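PDB 3LAO: enoyl-CoA hydratase/isomerase from Pseudomonas aeruginosa, which probably hydrates the side-chain double bond of the steroid thioester (22E)-3-oxochola-4,22-dien-24-oyl-CoA, working as a homotrimer of the enoyl-CoA hydratase/isomerase family. Local coordinates for residues Asp165-Arg168 with Tyr169-Thr172; Ala178-Ala181 with Leu182-Leu186. All coordinates share one frame; numbering follows the deposited sequence.

Contact 1 of 2, residues Asp165-Arg168 with Tyr169-Thr172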
ATOM      1  N   ASP B 165       3.006  -0.582  11.584  1.00 36.45           N
ATOM      2  CA  ASP B 165       1.867  -1.048  12.360  1.00 39.36           C
ATOM      3  C   ASP B 165       1.681  -2.551  12.255  1.00 41.61           C
ATOM      4  O   ASP B 165       1.207  -3.208  13.187  1.00 36.06           O
ATOM      5  CB  ASP B 165       0.588  -0.317  11.980  1.00 41.21           C
ATOM      6  CG  ASP B 165       0.436   1.006  12.726  1.00 56.79           C
ATOM      7  OD1 ASP B 165       1.314   1.347  13.558  1.00 62.67           O
ATOM      8  OD2 ASP B 165      -0.563   1.713  12.490  1.00 61.99           O
ATOM      9  N   ALA B 166       2.076  -3.125  11.132  1.00 39.73           N
ATOM     10  CA  ALA B 166       1.944  -4.564  11.047  1.00 37.83           C
ATOM     11  C   ALA B 166       3.050  -5.233  11.866  1.00 38.68           C
ATOM     12  O   ALA B 166       2.834  -6.262  12.498  1.00 30.30           O
ATOM     13  CB  ALA B 166       1.956  -5.036   9.588  1.00 40.28           C
HETATM   14  N   MSE B 167       4.240  -4.634  11.851  1.00 43.38           N
HETATM   15  CA  MSE B 167       5.343  -5.178  12.629  1.00 39.94           C
HETATM   16  C   MSE B 167       5.053  -5.089  14.135  1.00 40.38           C
HETATM   17  O   MSE B 167       5.327  -6.035  14.862  1.00 34.17           O
HETATM   18  CB  MSE B 167       6.681  -4.538  12.227  1.00 33.59           C
HETATM   19  CG  MSE B 167       7.207  -4.966  10.822  1.00 46.16           C
HETATM   20 SE   MSE B 167       7.043  -6.921  10.335  1.00 53.23          SE
HETATM   21  CE  MSE B 167       5.394  -6.804   9.259  1.00 75.39           C
ATOM     22  N   ARG B 168       4.444  -4.001  14.572  1.00 39.13           N
ATOM     23  CA  ARG B 168       4.101  -3.819  15.969  1.00 42.96           C
ATOM     24  C   ARG B 168       3.229  -4.933  16.572  1.00 48.82           C
ATOM     25  O   ARG B 168       3.256  -5.150  17.770  1.00 49.57           O
ATOM     26  CB  ARG B 168       3.458  -2.445  16.157  1.00 31.31           C
ATOM     27  CG  ARG B 168       2.287  -2.424  17.081  1.00 38.25           C
ATOM     28  CD  ARG B 168       2.647  -1.726  18.350  1.00 52.93           C
ATOM     29  NE  ARG B 168       1.561  -1.745  19.320  1.00 65.14           N
ATOM     30  CZ  ARG B 168       1.361  -2.713  20.203  1.00 63.08           C
ATOM     31  NH1 ARG B 168       2.164  -3.758  20.240  1.00 57.07           N
ATOM     32  NH2 ARG B 168       0.347  -2.633  21.044  1.00 64.91           N
ATOM     33  N   TYR B 169       2.459  -5.633  15.747  1.00 40.85           N
ATOM     34  CA  TYR B 169       1.643  -6.780  16.204  1.00 36.58           C
ATOM     35  C   TYR B 169       2.226  -8.131  15.799  1.00 37.69           C
ATOM     36  O   TYR B 169       2.136  -9.098  16.531  1.00 36.36           O
ATOM     37  CB  TYR B 169       0.201  -6.689  15.692  1.00 31.43           C
ATOM     38  CG  TYR B 169      -0.522  -5.565  16.350  1.00 37.68           C
ATOM     39  CD1 TYR B 169      -0.942  -5.676  17.671  1.00 37.65           C
ATOM     40  CD2 TYR B 169      -0.752  -4.360  15.674  1.00 34.69           C
ATOM     41  CE1 TYR B 169      -1.596  -4.630  18.305  1.00 37.02           C
ATOM     42  CE2 TYR B 169      -1.397  -3.306  16.300  1.00 33.85           C
ATOM     43  CZ  TYR B 169      -1.808  -3.449  17.616  1.00 36.17           C
ATOM     44  OH  TYR B 169      -2.453  -2.422  18.233  1.00 35.79           O
ATOM     45  N   ILE B 170       2.795  -8.212  14.610  1.00 35.49           N
ATOM     46  CA  ILE B 170       3.365  -9.457  14.169  1.00 37.80           C
ATOM     47  C   ILE B 170       4.561  -9.827  15.063  1.00 46.11           C
ATOM     48  O   ILE B 170       4.655 -10.951  15.545  1.00 51.04           O
ATOM     49  CB  ILE B 170       3.795  -9.354  12.701  1.00 38.11           C
ATOM     50  CG1 ILE B 170       2.566  -9.296  11.779  1.00 42.01           C
ATOM     51  CG2 ILE B 170       4.657 -10.527  12.304  1.00 38.38           C
ATOM     52  CD1 ILE B 170       2.917  -8.758  10.385  1.00 41.14           C
ATOM     53  N   LEU B 171       5.465  -8.879  15.294  1.00 45.36           N
ATOM     54  CA  LEU B 171       6.697  -9.174  16.023  1.00 47.38           C
ATOM     55  C   LEU B 171       6.468  -9.262  17.521  1.00 48.53           C
ATOM     56  O   LEU B 171       7.357  -9.649  18.243  1.00 52.46           O
ATOM     57  CB  LEU B 171       7.811  -8.159  15.719  1.00 40.12           C
ATOM     58  CG  LEU B 171       8.211  -8.045  14.245  1.00 45.05           C
ATOM     59  CD1 LEU B 171       9.350  -7.032  14.009  1.00 39.56           C
ATOM     60  CD2 LEU B 171       8.577  -9.399  13.639  1.00 45.69           C
ATOM     61  N   THR B 172       5.282  -8.934  18.001  1.00 46.64           N
ATOM     62  CA  THR B 172       5.099  -8.908  19.447  1.00 46.61           C
ATOM     63  C   THR B 172       4.100  -9.932  19.883  1.00 42.11           C
ATOM     64  O   THR B 172       4.157 -10.462  20.988  1.00 48.01           O
ATOM     65  CB  THR B 172       4.574  -7.530  19.929  1.00 50.83           C
ATOM     66  OG1 THR B 172       3.407  -7.177  19.168  1.00 49.11           O
ATOM     67  CG2 THR B 172       5.645  -6.449  19.770  1.00 40.04           C
TER
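Ala166 and Ile170 are joined by a regular helical hydrogen bond, Ile170 N to Ala166 O at 2.9 Å, and one residue on, Leu171 N reaches Met167 O at the same 2.9 Å. In the next position the pattern passes to a side chain: Thr172 OG1 donates to Arg168 O, at a very short modelled 2.5 Å whose exact value is doubtful, and also takes the N-H of Asp174. Next comes the arginine-tyrosine stack. The Arg168 chain turns about its CB-CG bond (chi2 109°), lying across one face of the Tyr169 ring; CG sits 4.0 Å from the ring centroid as a CH-pi contact, and the guanidinium follows as an off-centre cation-pi partner, CZ 4.5 Å from the centroid with the planes 27° apart. Asp165 O lies at the ring edge, 3.4 Å from Tyr169 CD2. Packing completes the turn: Ala166 CB lies 3.9 Å from Ile170 CD1, while Ala166, selenomethionine Met167 and Ile170 pack on helix 156-161. The salt bridge from Arg168 NH1 to Asp174 and the bond between Tyr169 OH and Glu180 tie down the polar ends of the stacked pair, which probably limits how far either group can swing.

Contact 2 of 2, residues Ala178-Ala181 with Leu182-Leu186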
ATOM      1  N   ALA B 178     -11.384  -5.264  17.219  1.00 41.52           N
ATOM      2  CA  ALA B 178     -12.024  -4.905  15.972  1.00 41.53           C
ATOM      3  C   ALA B 178     -11.785  -3.440  15.582  1.00 47.88           C
ATOM      4  O   ALA B 178     -11.628  -3.126  14.394  1.00 41.77           O
ATOM      5  CB  ALA B 178     -13.488  -5.188  16.052  1.00 34.57           C
ATOM      6  N   ASP B 179     -11.747  -2.539  16.560  1.00 47.33           N
ATOM      7  CA  ASP B 179     -11.622  -1.132  16.201  1.00 48.90           C
ATOM      8  C   ASP B 179     -10.221  -0.792  15.715  1.00 43.32           C
ATOM      9  O   ASP B 179     -10.040   0.050  14.806  1.00 45.40           O
ATOM     10  CB  ASP B 179     -12.086  -0.222  17.336  1.00 57.00           C
ATOM     11  CG  ASP B 179     -13.600  -0.093  17.376  1.00 66.06           C
ATOM     12  OD1 ASP B 179     -14.198  -0.382  18.434  1.00 75.59           O
ATOM     13  OD2 ASP B 179     -14.200   0.263  16.338  1.00 63.14           O
ATOM     14  N   GLU B 180      -9.242  -1.470  16.305  1.00 32.06           N
ATOM     15  CA  GLU B 180      -7.850  -1.305  15.913  1.00 37.19           C
ATOM     16  C   GLU B 180      -7.595  -1.961  14.538  1.00 36.24           C
ATOM     17  O   GLU B 180      -6.876  -1.424  13.673  1.00 32.82           O
ATOM     18  CB  GLU B 180      -6.961  -1.901  17.018  1.00 43.72           C
ATOM     19  CG  GLU B 180      -5.448  -1.828  16.752  1.00 50.54           C
ATOM     20  CD  GLU B 180      -4.857  -0.429  16.843  1.00 56.39           C
ATOM     21  OE1 GLU B 180      -5.616   0.545  17.033  1.00 58.75           O
ATOM     22  OE2 GLU B 180      -3.616  -0.314  16.727  1.00 59.19           O
ATOM     23  N   ALA B 181      -8.213  -3.119  14.325  1.00 28.08           N
ATOM     24  CA  ALA B 181      -8.155  -3.748  13.018  1.00 30.63           C
ATOM     25  C   ALA B 181      -8.768  -2.846  11.892  1.00 30.33           C
ATOM     26  O   ALA B 181      -8.197  -2.733  10.808  1.00 28.69           O
ATOM     27  CB  ALA B 181      -8.762  -5.146  13.059  1.00 20.48           C
ATOM     28  N   LEU B 182      -9.877  -2.174  12.173  1.00 27.99           N
ATOM     29  CA  LEU B 182     -10.460  -1.229  11.229  1.00 28.75           C
ATOM     30  C   LEU B 182      -9.523  -0.060  10.957  1.00 34.36           C
ATOM     31  O   LEU B 182      -9.372   0.383   9.815  1.00 34.92           O
ATOM     32  CB  LEU B 182     -11.783  -0.700  11.762  1.00 34.06           C
ATOM     33  CG  LEU B 182     -12.581   0.265  10.871  1.00 42.90           C
ATOM     34  CD1 LEU B 182     -13.127  -0.451   9.613  1.00 40.13           C
ATOM     35  CD2 LEU B 182     -13.730   0.919  11.653  1.00 42.57           C
ATOM     36  N   ARG B 183      -8.872   0.429  12.007  1.00 37.89           N
ATOM     37  CA  ARG B 183      -7.996   1.593  11.884  1.00 41.41           C
ATOM     38  C   ARG B 183      -6.820   1.275  10.966  1.00 37.89           C
ATOM     39  O   ARG B 183      -6.256   2.139  10.353  1.00 41.20           O
ATOM     40  CB  ARG B 183      -7.475   2.013  13.272  1.00 43.70           C
ATOM     41  CG  ARG B 183      -6.656   3.298  13.289  1.00 46.01           C
ATOM     42  CD  ARG B 183      -5.849   3.527  14.601  1.00 43.75           C
ATOM     43  NE  ARG B 183      -4.872   2.457  14.896  1.00 52.19           N
ATOM     44  CZ  ARG B 183      -3.624   2.406  14.413  1.00 45.15           C
ATOM     45  NH1 ARG B 183      -3.211   3.360  13.593  1.00 36.97           N
ATOM     46  NH2 ARG B 183      -2.797   1.396  14.733  1.00 39.06           N
HETATM   47  N   MSE B 184      -6.449   0.010  10.924  1.00 39.14           N
HETATM   48  CA  MSE B 184      -5.331  -0.445  10.141  1.00 33.20           C
HETATM   49  C   MSE B 184      -5.802  -0.990   8.800  1.00 32.88           C
HETATM   50  O   MSE B 184      -4.991  -1.527   8.046  1.00 35.87           O
HETATM   51  CB  MSE B 184      -4.586  -1.564  10.895  1.00 37.94           C
HETATM   52  CG  MSE B 184      -3.860  -1.132  12.172  1.00 48.66           C
HETATM   53 SE   MSE B 184      -2.683  -2.547  12.981  1.00 44.57          SE
HETATM   54  CE  MSE B 184      -4.078  -3.872  13.401  1.00 46.86           C
ATOM     55  N   ARG B 185      -7.107  -0.886   8.521  1.00 32.51           N
ATOM     56  CA  ARG B 185      -7.661  -1.286   7.214  1.00 30.21           C
ATOM     57  C   ARG B 185      -7.655  -2.794   6.951  1.00 29.98           C
ATOM     58  O   ARG B 185      -7.495  -3.240   5.811  1.00 36.86           O
ATOM     59  CB  ARG B 185      -6.920  -0.559   6.084  1.00 25.65           C
ATOM     60  CG  ARG B 185      -7.247   0.920   6.081  1.00 39.78           C
ATOM     61  CD  ARG B 185      -6.375   1.692   5.087  1.00 50.34           C
ATOM     62  NE  ARG B 185      -5.344   0.871   4.445  1.00 55.61           N
ATOM     63  CZ  ARG B 185      -4.588   1.292   3.422  1.00 60.19           C
ATOM     64  NH1 ARG B 185      -4.761   2.530   2.929  1.00 57.13           N
ATOM     65  NH2 ARG B 185      -3.659   0.482   2.881  1.00 57.25           N
ATOM     66  N   LEU B 186      -7.807  -3.584   7.999  1.00 30.63           N
ATOM     67  CA  LEU B 186      -7.943  -5.023   7.826  1.00 31.27           C
ATOM     68  C   LEU B 186      -9.425  -5.403   7.686  1.00 37.74           C
ATOM     69  O   LEU B 186      -9.761  -6.456   7.181  1.00 39.09           O
ATOM     70  CB  LEU B 186      -7.277  -5.776   8.975  1.00 29.58           C
ATOM     71  CG  LEU B 186      -5.866  -5.354   9.416  1.00 36.81           C
ATOM     72  CD1 LEU B 186      -5.498  -6.079  10.681  1.00 36.38           C
ATOM     73  CD2 LEU B 186      -4.814  -5.616   8.384  1.00 35.73           C
TER
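Glu180 and Arg183, one turn apart on the surface of helix 178-183, form a bidentate salt bridge in which the guanidinium presents its side, one nitrogen to each oxygen. Arg183 NE meets Glu180 OE1 at 3.0 Å and Arg183 NH2 meets Glu180 OE2 at 2.8 Å, both nearly straight. The oxygens lie close to the guanidinium plane, but the nitrogens approach from above the carboxylate, the two planes being turned 41° apart. Both side chains leave the helix with CG opposite the backbone N; a bend at chi2 in Glu180 and at chi3 in Arg183 (60°) brings their ends alongside.

The backbone bonds tell how the helix stops. Leu182 N to Ala178 O and Arg183 N to Asp179 O are regular, whereas Met184 N to Glu180 O is already weak. A Schellman motif follows: Arg185 takes a positive phi of 70°, its N donates to Leu182 O at 2.9 Å, and Leu186 N turns back to Ala181 O at 3.0 Å.

The apolar contacts are few. Leu186 CD1 lies 4.1 Å from Ala181 CB across the reversal, and the CE methyl of selenomethionine Met184 comes 4.2 Å from Glu180 CG.

At the N-terminal end, Asp177 OD1 accepts the N-H of Glu180 and, weakly, that of Asp179. Beyond the other end, Arg185 NH1 bonds to Ala160 O of the third subunit, placing the helix terminus at the trimer interface. Strand 175-177 leads directly into the helix, its Phe176 packing on Ala181, Met184 and Leu186, and Leu186 also reaches helices 119-125 and 156-161.

Contacts 1 and 2 lie on two successive helices, 163-170 and 178-183, joined through strand 175-177; their centres are about 13 Å apart, yet their side chains meet directly. Tyr169 OH and Glu180 OE2 are 2.8 Å apart, a probable hydrogen bond, and Asp165 OD2 forms a salt bridge with Arg183 NH2 at 3.2 Å. The stack of contact 1 and the ion pair of contact 2 thereby become one polar network, with Met184 SE packed against the Tyr169 ring, 3.6 Å from Tyr169 CE2. Asp165 and Arg168 pack on Thr188 and Tyr203 of the second subunit, while Arg185 separately bonds to Ala160 O of the third. Substrate probably binds in tunnels between subunits, but no direct role in binding follows for either contact.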